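Blo t 1 allergen (Blomia tropicalis, PDB 5JT8) is a mite allergen that probably cleaves proteins as a papain-like cysteine protease, its propeptide probably keeping the proform inactive. Local coordinates at residues D237-Q245 against V286-W297; F31-Y39 against A71-S79. One frame throughout, in Å; residues are numbered along the deposited sequence.

Contact 1 (D237-Q245 against V286-W297); sequences DEDVMYTIQ and VGWGTVQGVDYW
M241 lays its terminal methyl over one face of the W288 indole: CE stands 3.4 Å from the centroid of the five-membered ring and 20° off the ring normal, a CH-pi contact. Its sulfur sits farther out above the same ring, SD lying 4.5 Å from that centroid and almost on the normal, which makes a Met-aromatic contact in addition to the CH-pi one. The bend at chi3 (70°) turns CE back onto the indole. Lower on the same side chain, M241 CG packs 3.7 Å from W297 CH2, and one methionine thus touches both tryptophans. I244 CG2 meets the rim of W288 near the ring plane, 4.0 Å from CZ3, while V240 CG1 comes to 3.7 Å from W297 CH2. At the first turn of the helix the contact becomes polar: a water donates to D237 OD1 (2.7 Å) and accepts from W297 NE1 (2.8 Å), lying in the plane of the W297 ring. D237 OD1 is also bound by N325, and W288 NE1 by the carbonyl of P114. Helix 237-247 thereby rests against two adjacent antiparallel strands of the protease sheet, the axis of the 237-245 segment passing 8.7 Å from that of strand segment 286-291. No direct hydrogen bond joins helix to hairpin, which implies adhesion by dispersion and sulfur-aromatic packing, with the buried indole N-H groups satisfied by the water and by P114.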
ATOM      1  N   ASP A 237       9.857  16.096   1.537  1.00 23.95           N
ATOM      2  CA  ASP A 237      10.196  14.972   2.407  1.00 23.73           C
ATOM      3  C   ASP A 237      10.031  15.381   3.870  1.00 22.24           C
ATOM      4  O   ASP A 237       9.505  14.641   4.692  1.00 23.13           O
ATOM      5  CB  ASP A 237      11.648  14.509   2.153  1.00 23.88           C
ATOM      6  CG  ASP A 237      11.818  13.770   0.826  1.00 34.70           C
ATOM      7  OD1 ASP A 237      10.807  13.539   0.115  1.00 29.95           O
ATOM      8  OD2 ASP A 237      12.972  13.388   0.504  1.00 37.92           O
ATOM      9  N   GLU A 238      10.527  16.574   4.176  1.00 22.14           N
ATOM     10  CA  GLU A 238      10.479  17.133   5.517  1.00 25.54           C
ATOM     11  C   GLU A 238       9.043  17.229   6.079  1.00 20.68           C
ATOM     12  O   GLU A 238       8.803  16.844   7.228  1.00 24.99           O
ATOM     13  CB  GLU A 238      11.143  18.524   5.531  1.00 26.97           C
ATOM     14  CG  GLU A 238      12.648  18.529   5.275  1.00 45.72           C
ATOM     15  CD  GLU A 238      13.058  17.939   3.909  1.00 59.28           C
ATOM     16  OE1 GLU A 238      12.515  18.353   2.841  1.00 45.86           O
ATOM     17  OE2 GLU A 238      13.938  17.046   3.915  1.00 70.39           O
ATOM     18  N   ASP A 239       8.115  17.763   5.294  1.00 23.62           N
ATOM     19  CA  ASP A 239       6.708  17.799   5.715  1.00 29.63           C
ATOM     20  C   ASP A 239       6.219  16.385   6.022  1.00 27.66           C
ATOM     21  O   ASP A 239       5.594  16.130   7.055  1.00 24.68           O
ATOM     22  CB  ASP A 239       5.811  18.440   4.637  1.00 25.68           C
ATOM     23  CG  ASP A 239       5.885  19.952   4.641  1.00 29.00           C
ATOM     24  OD1 ASP A 239       6.712  20.472   5.398  1.00 30.15           O
ATOM     25  OD2 ASP A 239       5.139  20.625   3.883  1.00 26.07           O
ATOM     26  N   VAL A 240       6.522  15.464   5.110  1.00 31.06           N
ATOM     27  CA  VAL A 240       6.070  14.087   5.253  1.00 27.36           C
ATOM     28  C   VAL A 240       6.658  13.471   6.511  1.00 25.26           C
ATOM     29  O   VAL A 240       5.918  12.900   7.301  1.00 21.53           O
ATOM     30  CB  VAL A 240       6.429  13.238   4.025  1.00 24.51           C
ATOM     31  CG1 VAL A 240       6.057  11.790   4.272  1.00 19.67           C
ATOM     32  CG2 VAL A 240       5.677  13.772   2.805  1.00 22.04           C
ATOM     33  N   MET A 241       7.970  13.620   6.714  1.00 23.89           N
ATOM     34  CA  MET A 241       8.644  13.088   7.908  1.00 24.52           C
ATOM     35  C   MET A 241       8.072  13.682   9.185  1.00 28.65           C
ATOM     36  O   MET A 241       7.822  12.977  10.168  1.00 26.07           O
ATOM     37  CB  MET A 241      10.167  13.359   7.878  1.00 21.60           C
ATOM     38  CG  MET A 241      10.922  12.668   6.738  1.00 32.65           C
ATOM     39  SD  MET A 241      12.495  13.486   6.302  1.00 42.66           S
ATOM     40  CE  MET A 241      13.459  13.111   7.734  1.00 30.45           C
ATOM     41  N   TYR A 242       7.895  14.992   9.191  1.00 28.13           N
ATOM     42  CA  TYR A 242       7.259  15.612  10.338  1.00 34.16           C
ATOM     43  C   TYR A 242       5.819  15.109  10.589  1.00 32.31           C
ATOM     44  O   TYR A 242       5.416  14.881  11.741  1.00 27.65           O
ATOM     45  CB  TYR A 242       7.242  17.120  10.176  1.00 39.25           C
ATOM     46  CG  TYR A 242       6.906  17.749  11.480  1.00 49.93           C
ATOM     47  CD1 TYR A 242       7.834  17.760  12.517  1.00 58.11           C
ATOM     48  CD2 TYR A 242       5.638  18.259  11.716  1.00 58.02           C
ATOM     49  CE1 TYR A 242       7.516  18.300  13.746  1.00 64.12           C
ATOM     50  CE2 TYR A 242       5.310  18.809  12.927  1.00 62.77           C
ATOM     51  CZ  TYR A 242       6.251  18.836  13.937  1.00 68.01           C
ATOM     52  OH  TYR A 242       5.922  19.391  15.148  1.00 73.63           O
ATOM     53  N   THR A 243       5.042  14.976   9.514  1.00 23.63           N
ATOM     54  CA  THR A 243       3.678  14.434   9.618  1.00 27.91           C
ATOM     55  C   THR A 243       3.701  13.037  10.230  1.00 27.41           C
ATOM     56  O   THR A 243       2.913  12.723  11.120  1.00 30.14           O
ATOM     57  CB  THR A 243       2.996  14.407   8.241  1.00 29.91           C
ATOM     58  OG1 THR A 243       2.873  15.755   7.762  1.00 25.08           O
ATOM     59  CG2 THR A 243       1.603  13.713   8.303  1.00 17.24           C
ATOM     60  N   ILE A 244       4.647  12.217   9.779  1.00 29.15           N
ATOM     61  CA  ILE A 244       4.800  10.863  10.296  1.00 28.46           C
ATOM     62  C   ILE A 244       5.151  10.895  11.770  1.00 28.96           C
ATOM     63  O   ILE A 244       4.607  10.125  12.563  1.00 28.72           O
ATOM     64  CB  ILE A 244       5.871  10.096   9.517  1.00 27.53           C
ATOM     65  CG1 ILE A 244       5.335   9.745   8.123  1.00 26.89           C
ATOM     66  CG2 ILE A 244       6.309   8.837  10.281  1.00 27.80           C
ATOM     67  CD1 ILE A 244       6.425   9.277   7.151  1.00 24.30           C
ATOM     68  N   GLN A 245       6.055  11.798  12.136  1.00 25.85           N
ATOM     69  CA  GLN A 245       6.445  11.948  13.528  1.00 26.63           C
ATOM     70  C   GLN A 245       5.274  12.399  14.423  1.00 30.05           C
ATOM     71  O   GLN A 245       5.097  11.862  15.520  1.00 29.80           O
ATOM     72  CB  GLN A 245       7.601  12.942  13.663  1.00 26.81           C
ATOM     73  CG  GLN A 245       8.140  13.026  15.094  1.00 33.90           C
ATOM     74  CD  GLN A 245       9.325  13.986  15.266  1.00 36.83           C
ATOM     75  OE1 GLN A 245      10.290  13.669  15.954  1.00 40.54           O
ATOM     76  NE2 GLN A 245       9.229  15.162  14.674  1.00 34.73           N
ATOM     77  N   VAL A 286       6.022   4.187   7.404  1.00 21.97           N
ATOM     78  CA  VAL A 286       6.070   4.035   8.844  1.00 25.08           C
ATOM     79  C   VAL A 286       7.325   4.667   9.418  1.00 29.09           C
ATOM     80  O   VAL A 286       7.547   4.620  10.616  1.00 26.09           O
ATOM     81  CB  VAL A 286       6.022   2.559   9.278  1.00 28.56           C
ATOM     82  CG1 VAL A 286       4.699   1.904   8.857  1.00 23.56           C
ATOM     83  CG2 VAL A 286       7.222   1.802   8.749  1.00 23.91           C
ATOM     84  N   GLY A 287       8.148   5.251   8.556  1.00 26.30           N
ATOM     85  CA  GLY A 287       9.344   5.927   9.021  1.00 28.53           C
ATOM     86  C   GLY A 287      10.416   6.173   7.981  1.00 28.08           C
ATOM     87  O   GLY A 287      10.189   6.071   6.774  1.00 25.18           O
ATOM     88  N   TRP A 288      11.608   6.489   8.463  1.00 29.22           N
ATOM     89  CA  TRP A 288      12.718   6.789   7.582  1.00 30.60           C
ATOM     90  C   TRP A 288      14.019   6.544   8.288  1.00 31.34           C
ATOM     91  O   TRP A 288      14.058   6.416   9.513  1.00 28.63           O
ATOM     92  CB  TRP A 288      12.652   8.237   7.115  1.00 32.24           C
ATOM     93  CG  TRP A 288      12.938   9.214   8.220  1.00 32.91           C
ATOM     94  CD1 TRP A 288      14.158   9.679   8.604  1.00 32.26           C
ATOM     95  CD2 TRP A 288      11.982   9.833   9.085  1.00 27.97           C
ATOM     96  NE1 TRP A 288      14.026  10.561   9.653  1.00 30.84           N
ATOM     97  CE2 TRP A 288      12.699  10.681   9.961  1.00 32.77           C
ATOM     98  CE3 TRP A 288      10.590   9.774   9.194  1.00 35.11           C
ATOM     99  CZ2 TRP A 288      12.070  11.464  10.927  1.00 28.82           C
ATOM    100  CZ3 TRP A 288       9.967  10.543  10.159  1.00 32.67           C
ATOM    101  CH2 TRP A 288      10.712  11.375  11.017  1.00 28.28           C
ATOM    102  N   GLY A 289      15.088   6.504   7.505  1.00 27.61           N
ATOM    103  CA  GLY A 289      16.408   6.272   8.025  1.00 29.14           C
ATOM    104  C   GLY A 289      17.453   6.605   6.986  1.00 34.31           C
ATOM    105  O   GLY A 289      17.127   7.005   5.869  1.00 29.61           O
ATOM    106  N   THR A 290      18.711   6.442   7.378  1.00 35.39           N
ATOM    107  CA  THR A 290      19.862   6.659   6.519  1.00 35.42           C
ATOM    108  C   THR A 290      20.803   5.499   6.675  1.00 36.53           C
ATOM    109  O   THR A 290      21.192   5.179   7.793  1.00 40.91           O
ATOM    110  CB  THR A 290      20.629   7.949   6.878  1.00 39.62           C
ATOM    111  OG1 THR A 290      19.750   9.074   6.808  1.00 46.88           O
ATOM    112  CG2 THR A 290      21.796   8.155   5.922  1.00 47.61           C
ATOM    113  N   VAL A 291      21.184   4.863   5.573  1.00 39.93           N
ATOM    114  CA  VAL A 291      22.184   3.809   5.652  1.00 40.42           C
ATOM    115  C   VAL A 291      23.359   4.150   4.739  1.00 48.02           C
ATOM    116  O   VAL A 291      23.227   4.213   3.518  1.00 43.95           O
ATOM    117  CB  VAL A 291      21.597   2.405   5.320  1.00 36.87           C
ATOM    118  CG1 VAL A 291      20.821   2.402   4.016  1.00 35.79           C
ATOM    119  CG2 VAL A 291      22.701   1.334   5.324  1.00 38.89           C
ATOM    120  N   GLN A 292      24.500   4.419   5.371  1.00 46.29           N
ATOM    121  CA  GLN A 292      25.735   4.757   4.676  1.00 50.86           C
ATOM    122  C   GLN A 292      25.567   5.762   3.535  1.00 48.64           C
ATOM    123  O   GLN A 292      25.835   5.456   2.376  1.00 52.38           O
ATOM    124  CB  GLN A 292      26.365   3.468   4.183  1.00 55.92           C
ATOM    125  CG  GLN A 292      26.504   2.498   5.340  1.00 61.43           C
ATOM    126  CD  GLN A 292      27.279   1.277   4.988  1.00 65.56           C
ATOM    127  OE1 GLN A 292      26.845   0.473   4.163  1.00 70.37           O
ATOM    128  NE2 GLN A 292      28.451   1.131   5.593  1.00 48.42           N
ATOM    129  N   GLY A 293      25.101   6.956   3.881  1.00 44.33           N
ATOM    130  CA  GLY A 293      24.968   8.038   2.924  1.00 43.59           C
ATOM    131  C   GLY A 293      23.643   8.082   2.197  1.00 38.44           C
ATOM    132  O   GLY A 293      23.303   9.089   1.582  1.00 44.80           O
ATOM    133  N   VAL A 294      22.882   6.996   2.275  1.00 38.41           N
ATOM    134  CA  VAL A 294      21.627   6.894   1.527  1.00 35.78           C
ATOM    135  C   VAL A 294      20.369   7.065   2.387  1.00 33.88           C
ATOM    136  O   VAL A 294      20.046   6.207   3.208  1.00 33.56           O
ATOM    137  CB  VAL A 294      21.551   5.541   0.810  1.00 36.12           C
ATOM    138  CG1 VAL A 294      20.314   5.495  -0.093  1.00 39.99           C
ATOM    139  CG2 VAL A 294      22.836   5.295   0.014  1.00 38.18           C
ATOM    140  N   ASP A 295      19.652   8.164   2.181  1.00 32.75           N
ATOM    141  CA  ASP A 295      18.386   8.403   2.875  1.00 31.00           C
ATOM    142  C   ASP A 295      17.237   7.581   2.261  1.00 34.49           C
ATOM    143  O   ASP A 295      17.072   7.566   1.044  1.00 30.18           O
ATOM    144  CB  ASP A 295      18.029   9.893   2.850  1.00 30.32           C
ATOM    145  CG  ASP A 295      19.070  10.755   3.567  1.00 41.00           C
ATOM    146  OD1 ASP A 295      19.834  10.198   4.371  1.00 39.87           O
ATOM    147  OD2 ASP A 295      19.116  11.980   3.344  1.00 41.56           O
ATOM    148  N   TYR A 296      16.456   6.899   3.095  1.00 29.08           N
ATOM    149  CA  TYR A 296      15.363   6.073   2.588  1.00 28.25           C
ATOM    150  C   TYR A 296      14.076   6.216   3.381  1.00 26.84           C
ATOM    151  O   TYR A 296      14.070   6.693   4.511  1.00 26.99           O
ATOM    152  CB  TYR A 296      15.767   4.592   2.561  1.00 29.14           C
ATOM    153  CG  TYR A 296      16.099   4.031   3.923  1.00 31.34           C
ATOM    154  CD1 TYR A 296      15.102   3.521   4.761  1.00 32.05           C
ATOM    155  CD2 TYR A 296      17.413   4.028   4.383  1.00 32.69           C
ATOM    156  CE1 TYR A 296      15.420   2.999   6.030  1.00 36.41           C
ATOM    157  CE2 TYR A 296      17.736   3.531   5.635  1.00 36.06           C
ATOM    158  CZ  TYR A 296      16.740   3.012   6.459  1.00 36.06           C
ATOM    159  OH  TYR A 296      17.088   2.510   7.704  1.00 34.35           O
ATOM    160  N   TRP A 297      12.992   5.799   2.748  1.00 26.10           N
ATOM    161  CA  TRP A 297      11.690   5.684   3.373  1.00 27.52           C
ATOM    162  C   TRP A 297      11.473   4.243   3.827  1.00 25.30           C
ATOM    163  O   TRP A 297      11.956   3.314   3.180  1.00 28.75           O
ATOM    164  CB  TRP A 297      10.585   6.052   2.392  1.00 29.62           C
ATOM    165  CG  TRP A 297      10.544   7.461   1.945  1.00 23.84           C
ATOM    166  CD1 TRP A 297      10.778   7.930   0.688  1.00 25.86           C
ATOM    167  CD2 TRP A 297      10.198   8.593   2.742  1.00 26.00           C
ATOM    168  NE1 TRP A 297      10.625   9.299   0.657  1.00 26.35           N
ATOM    169  CE2 TRP A 297      10.269   9.727   1.909  1.00 29.71           C
ATOM    170  CE3 TRP A 297       9.854   8.760   4.084  1.00 29.70           C
ATOM    171  CZ2 TRP A 297       9.976  10.999   2.368  1.00 22.55           C
ATOM    172  CZ3 TRP A 297       9.582  10.037   4.542  1.00 22.02           C
ATOM    173  CH2 TRP A 297       9.636  11.129   3.685  1.00 21.99           C
TER
HETATM  174  O   HOH W   1      10.710  11.239  -1.385  1.00 30.03           O

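Contact 2 (F31-Y39 against A71-S79); sequences FKKVFGKVY and AINEYSDMS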
ATOM      1  N   PHE A  31       6.357 -22.439  -9.385  1.00 92.40           N
ATOM      2  CA  PHE A  31       5.577 -21.238  -9.122  1.00 86.82           C
ATOM      3  C   PHE A  31       4.097 -21.585  -8.970  1.00 87.67           C
ATOM      4  O   PHE A  31       3.405 -21.027  -8.114  1.00 84.65           O
ATOM      5  CB  PHE A  31       5.797 -20.227 -10.254  1.00 83.66           C
ATOM      6  CG  PHE A  31       4.812 -19.093 -10.278  1.00 81.76           C
ATOM      7  CD1 PHE A  31       5.050 -17.939  -9.550  1.00 76.52           C
ATOM      8  CD2 PHE A  31       3.670 -19.162 -11.066  1.00 80.28           C
ATOM      9  CE1 PHE A  31       4.154 -16.889  -9.582  1.00 74.33           C
ATOM     10  CE2 PHE A  31       2.768 -18.112 -11.101  1.00 77.41           C
ATOM     11  CZ  PHE A  31       3.013 -16.973 -10.361  1.00 75.06           C
ATOM     12  N   LYS A  32       3.622 -22.516  -9.797  1.00 88.96           N
ATOM     13  CA  LYS A  32       2.227 -22.955  -9.751  1.00 89.43           C
ATOM     14  C   LYS A  32       1.866 -23.628  -8.442  1.00 88.74           C
ATOM     15  O   LYS A  32       0.837 -23.315  -7.851  1.00 89.56           O
ATOM     16  CB  LYS A  32       1.916 -23.915 -10.894  1.00 92.33           C
ATOM     17  CG  LYS A  32       1.292 -23.255 -12.089  1.00 94.12           C
ATOM     18  CD  LYS A  32      -0.212 -23.431 -12.110  1.00 97.06           C
ATOM     19  CE  LYS A  32      -0.589 -24.903 -12.048  1.00 99.99           C
ATOM     20  NZ  LYS A  32      -2.064 -25.095 -12.050  1.00100.08           N
ATOM     21  N   LYS A  33       2.699 -24.559  -7.989  1.00 84.80           N
ATOM     22  CA  LYS A  33       2.382 -25.287  -6.766  1.00 85.36           C
ATOM     23  C   LYS A  33       2.736 -24.485  -5.508  1.00 84.36           C
ATOM     24  O   LYS A  33       2.136 -24.694  -4.455  1.00 84.02           O
ATOM     25  CB  LYS A  33       3.063 -26.668  -6.749  1.00 86.55           C
ATOM     26  CG  LYS A  33       4.588 -26.700  -6.794  1.00 86.49           C
ATOM     27  CD  LYS A  33       5.073 -28.156  -6.756  1.00 91.37           C
ATOM     28  CE  LYS A  33       6.594 -28.289  -6.809  1.00 92.79           C
ATOM     29  NZ  LYS A  33       7.185 -27.834  -8.106  1.00 91.79           N
ATOM     30  N   VAL A  34       3.684 -23.556  -5.613  1.00 79.78           N
ATOM     31  CA  VAL A  34       3.999 -22.705  -4.470  1.00 75.97           C
ATOM     32  C   VAL A  34       2.842 -21.746  -4.195  1.00 77.20           C
ATOM     33  O   VAL A  34       2.436 -21.566  -3.046  1.00 79.43           O
ATOM     34  CB  VAL A  34       5.306 -21.899  -4.678  1.00 72.36           C
ATOM     35  CG1 VAL A  34       5.405 -20.784  -3.667  1.00 66.16           C
ATOM     36  CG2 VAL A  34       6.519 -22.808  -4.561  1.00 72.60           C
ATOM     37  N   PHE A  35       2.298 -21.147  -5.252  1.00 73.25           N
ATOM     38  CA  PHE A  35       1.240 -20.153  -5.090  1.00 73.36           C
ATOM     39  C   PHE A  35      -0.133 -20.712  -5.445  1.00 77.40           C
ATOM     40  O   PHE A  35      -1.119 -19.966  -5.504  1.00 73.21           O
ATOM     41  CB  PHE A  35       1.545 -18.910  -5.930  1.00 71.17           C
ATOM     42  CG  PHE A  35       2.804 -18.205  -5.509  1.00 71.03           C
ATOM     43  CD1 PHE A  35       2.874 -17.565  -4.282  1.00 68.41           C
ATOM     44  CD2 PHE A  35       3.923 -18.201  -6.326  1.00 72.43           C
ATOM     45  CE1 PHE A  35       4.036 -16.927  -3.881  1.00 70.76           C
ATOM     46  CE2 PHE A  35       5.087 -17.562  -5.933  1.00 71.50           C
ATOM     47  CZ  PHE A  35       5.143 -16.925  -4.709  1.00 70.48           C
ATOM     48  N   GLY A  36      -0.176 -22.027  -5.676  1.00 77.07           N
ATOM     49  CA  GLY A  36      -1.409 -22.764  -5.894  1.00 79.87           C
ATOM     50  C   GLY A  36      -2.356 -22.154  -6.905  1.00 86.48           C
ATOM     51  O   GLY A  36      -3.539 -21.974  -6.619  1.00 89.27           O
ATOM     52  N   LYS A  37      -1.853 -21.841  -8.093  1.00 94.33           N
ATOM     53  CA  LYS A  37      -2.662 -21.089  -9.045  1.00100.73           C
ATOM     54  C   LYS A  37      -3.527 -21.983  -9.929  1.00107.85           C
ATOM     55  O   LYS A  37      -3.037 -22.893 -10.603  1.00110.75           O
ATOM     56  CB  LYS A  37      -1.773 -20.185  -9.904  1.00 99.94           C
ATOM     57  CG  LYS A  37      -1.506 -18.824  -9.257  1.00 96.61           C
ATOM     58  CD  LYS A  37      -0.813 -17.862 -10.206  1.00 95.01           C
ATOM     59  CE  LYS A  37      -0.908 -16.424  -9.709  1.00 91.42           C
ATOM     60  NZ  LYS A  37      -0.898 -16.306  -8.223  1.00 90.08           N
ATOM     61  N   VAL A  38      -4.828 -21.705  -9.899  1.00110.14           N
ATOM     62  CA  VAL A  38      -5.803 -22.386 -10.737  1.00111.72           C
ATOM     63  C   VAL A  38      -6.100 -21.509 -11.950  1.00110.21           C
ATOM     64  O   VAL A  38      -6.271 -20.293 -11.827  1.00111.80           O
ATOM     65  CB  VAL A  38      -7.107 -22.707  -9.946  1.00105.56           C
ATOM     66  CG1 VAL A  38      -8.358 -22.190 -10.666  1.00104.92           C
ATOM     67  CG2 VAL A  38      -7.208 -24.201  -9.669  1.00107.96           C
ATOM     68  N   TYR A  39      -6.132 -22.126 -13.125  1.00108.44           N
ATOM     69  CA  TYR A  39      -6.394 -21.393 -14.354  1.00109.64           C
ATOM     70  C   TYR A  39      -7.683 -21.866 -15.006  1.00116.63           C
ATOM     71  O   TYR A  39      -7.862 -23.056 -15.273  1.00118.99           O
ATOM     72  CB  TYR A  39      -5.212 -21.534 -15.310  1.00109.11           C
ATOM     73  CG  TYR A  39      -4.024 -20.732 -14.848  1.00107.22           C
ATOM     74  CD1 TYR A  39      -4.206 -19.522 -14.186  1.00106.30           C
ATOM     75  CD2 TYR A  39      -2.728 -21.189 -15.037  1.00107.19           C
ATOM     76  CE1 TYR A  39      -3.134 -18.776 -13.744  1.00103.74           C
ATOM     77  CE2 TYR A  39      -1.645 -20.449 -14.594  1.00107.03           C
ATOM     78  CZ  TYR A  39      -1.856 -19.241 -13.947  1.00104.85           C
ATOM     79  OH  TYR A  39      -0.791 -18.493 -13.498  1.00101.22           O
ATOM     80  N   ALA A  71      12.931 -10.518  -6.436  1.00 49.47           N
ATOM     81  CA  ALA A  71      12.428 -11.892  -6.386  1.00 47.60           C
ATOM     82  C   ALA A  71      10.992 -12.052  -6.878  1.00 52.81           C
ATOM     83  O   ALA A  71      10.127 -11.203  -6.622  1.00 47.76           O
ATOM     84  CB  ALA A  71      12.537 -12.437  -4.964  1.00 39.07           C
ATOM     85  N   ILE A  72      10.769 -13.153  -7.592  1.00 52.65           N
ATOM     86  CA  ILE A  72       9.447 -13.656  -7.946  1.00 51.42           C
ATOM     87  C   ILE A  72       8.456 -13.594  -6.776  1.00 53.98           C
ATOM     88  O   ILE A  72       8.827 -13.832  -5.625  1.00 49.52           O
ATOM     89  CB  ILE A  72       9.554 -15.128  -8.421  1.00 70.55           C
ATOM     90  CG1 ILE A  72      10.451 -15.223  -9.653  1.00 67.64           C
ATOM     91  CG2 ILE A  72       8.181 -15.729  -8.687  1.00 72.04           C
ATOM     92  CD1 ILE A  72       9.965 -14.375 -10.808  1.00 68.03           C
ATOM     93  N   ASN A  73       7.201 -13.271  -7.072  1.00 51.63           N
ATOM     94  CA  ASN A  73       6.139 -13.395  -6.090  1.00 51.35           C
ATOM     95  C   ASN A  73       4.827 -13.825  -6.740  1.00 52.85           C
ATOM     96  O   ASN A  73       4.782 -14.118  -7.944  1.00 52.07           O
ATOM     97  CB  ASN A  73       5.945 -12.077  -5.344  1.00 49.87           C
ATOM     98  CG  ASN A  73       5.776 -10.908  -6.283  1.00 51.41           C
ATOM     99  OD1 ASN A  73       4.791 -10.829  -7.029  1.00 43.86           O
ATOM    100  ND2 ASN A  73       6.739  -9.986  -6.258  1.00 52.59           N
ATOM    101  N   GLU A  74       3.766 -13.828  -5.937  1.00 53.20           N
ATOM    102  CA  GLU A  74       2.436 -14.286  -6.349  1.00 58.37           C
ATOM    103  C   GLU A  74       1.919 -13.604  -7.620  1.00 59.11           C
ATOM    104  O   GLU A  74       1.077 -14.151  -8.335  1.00 60.83           O
ATOM    105  CB  GLU A  74       1.435 -14.061  -5.206  1.00 59.21           C
ATOM    106  CG  GLU A  74       1.193 -12.586  -4.880  1.00 60.18           C
ATOM    107  CD  GLU A  74       0.098 -12.371  -3.844  1.00 58.70           C
ATOM    108  OE1 GLU A  74      -1.084 -12.619  -4.171  1.00 65.75           O
ATOM    109  OE2 GLU A  74       0.417 -11.957  -2.704  1.00 47.79           O
ATOM    110  N   TYR A  75       2.430 -12.412  -7.898  1.00 56.80           N
ATOM    111  CA  TYR A  75       1.946 -11.614  -9.014  1.00 55.28           C
ATOM    112  C   TYR A  75       2.787 -11.765 -10.281  1.00 55.11           C
ATOM    113  O   TYR A  75       2.467 -11.171 -11.308  1.00 52.99           O
ATOM    114  CB  TYR A  75       1.916 -10.138  -8.621  1.00 49.30           C
ATOM    115  CG  TYR A  75       0.996  -9.796  -7.472  1.00 51.41           C
ATOM    116  CD1 TYR A  75      -0.370 -10.062  -7.545  1.00 50.48           C
ATOM    117  CD2 TYR A  75       1.487  -9.162  -6.327  1.00 42.11           C
ATOM    118  CE1 TYR A  75      -1.215  -9.740  -6.505  1.00 50.39           C
ATOM    119  CE2 TYR A  75       0.650  -8.834  -5.284  1.00 45.29           C
ATOM    120  CZ  TYR A  75      -0.699  -9.121  -5.376  1.00 49.66           C
ATOM    121  OH  TYR A  75      -1.537  -8.784  -4.337  1.00 48.70           O
ATOM    122  N   SER A  76       3.858 -12.550 -10.202  1.00 59.42           N
ATOM    123  CA  SER A  76       4.873 -12.600 -11.262  1.00 62.27           C
ATOM    124  C   SER A  76       4.389 -13.179 -12.589  1.00 71.22           C
ATOM    125  O   SER A  76       5.160 -13.281 -13.548  1.00 75.37           O
ATOM    126  CB  SER A  76       6.081 -13.412 -10.791  1.00 61.90           C
ATOM    127  OG  SER A  76       6.688 -12.816  -9.664  1.00 59.49           O
ATOM    128  N   ASP A  77       3.123 -13.566 -12.654  1.00 71.96           N
ATOM    129  CA  ASP A  77       2.602 -14.158 -13.873  1.00 78.38           C
ATOM    130  C   ASP A  77       1.854 -13.126 -14.729  1.00 76.02           C
ATOM    131  O   ASP A  77       1.361 -13.446 -15.807  1.00 73.77           O
ATOM    132  CB  ASP A  77       1.707 -15.361 -13.538  1.00 83.88           C
ATOM    133  CG  ASP A  77       0.523 -14.994 -12.650  1.00 86.71           C
ATOM    134  OD1 ASP A  77       0.626 -14.022 -11.868  1.00 89.99           O
ATOM    135  OD2 ASP A  77      -0.512 -15.694 -12.728  1.00 82.99           O
ATOM    136  N   MET A  78       1.795 -11.881 -14.262  1.00 71.69           N
ATOM    137  CA  MET A  78       1.151 -10.827 -15.038  1.00 65.63           C
ATOM    138  C   MET A  78       2.182  -9.889 -15.662  1.00 60.93           C
ATOM    139  O   MET A  78       3.294  -9.737 -15.152  1.00 55.86           O
ATOM    140  CB  MET A  78       0.179 -10.026 -14.164  1.00 65.08           C
ATOM    141  CG  MET A  78      -0.840 -10.874 -13.424  1.00 65.43           C
ATOM    142  SD  MET A  78      -1.956  -9.927 -12.362  1.00 61.10           S
ATOM    143  CE  MET A  78      -2.668 -11.252 -11.390  1.00 65.04           C
ATOM    144  N   SER A  79       1.809  -9.257 -16.767  1.00 59.60           N
ATOM    145  CA  SER A  79       2.647  -8.221 -17.352  1.00 58.07           C
ATOM    146  C   SER A  79       2.504  -6.943 -16.535  1.00 56.25           C
ATOM    147  O   SER A  79       1.628  -6.847 -15.679  1.00 54.77           O
ATOM    148  CB  SER A  79       2.266  -7.971 -18.811  1.00 53.82           C
ATOM    149  OG  SER A  79       0.909  -7.579 -18.919  1.00 46.60           O
TER
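The last turn of helix 28-34 and the residues after it meet a 71-79 segment that has no regular helix or strand; F35 and E74 make the closest CA pair, 6.1 Å apart, where 71-79 folds through two overlapping type I turns, N73-S76 and Y75-M78. An Asx turn, in which N73 OD1 accepts from Y75 N, braces the first of them. F35 lies flat against this bend, with E74 CA 3.8 Å from its ring centroid and only 8° off the normal; V34 CG1 covers the opposite face. One helical turn earlier, F31, sent toward 71-79 with CG anti to the backbone N (chi1 166°), points its edge at a carbonyl, CE1 reaching 3.3 Å from N73 O in the ring plane, and its CD1 packs on I72 CG2. K37 stretches across to donate from NZ to E74 O (2.9 Å), meeting an in-plane lone pair at a C=O...N angle of 140°. On the way its CE passes 3.1 Å from D77 OD2. That same oxygen accepts from Y39 OH at 2.9 Å, on the anti side of a carboxylate nearly coplanar with the phenol ring. The charged NZ, although beyond salt-bridge range of D77, would probably still steady its carboxylate. Within the I29-type prodomain, the contact ties helix 28-34 to the loop before helix 80-88; helix 42-62 backs it, with F52 against F31 and V59 against I72, while E74 and Y75 reach the protease through Q130 and G132.

In the fold
The two contacts share no helix or strand: contact 1 belongs to the papain-family protease and contact 2 to the propeptide, on opposite sides of the chain's centre, with their centres 33 Å apart and nearest atoms about 17 Å apart. Seven of the nine touching residues in contact 1 are buried, against three of nine in contact 2. Their chemistry follows this difference. The buried helix-on-sheet contact relies on sulfur, aliphatic and indole surfaces, its one polar link passing through a water. The partly buried loop contact combines aromatic packing with two direct hydrogen bonds, which probably steady a turn whose E74 and Y75 also bond to the protease.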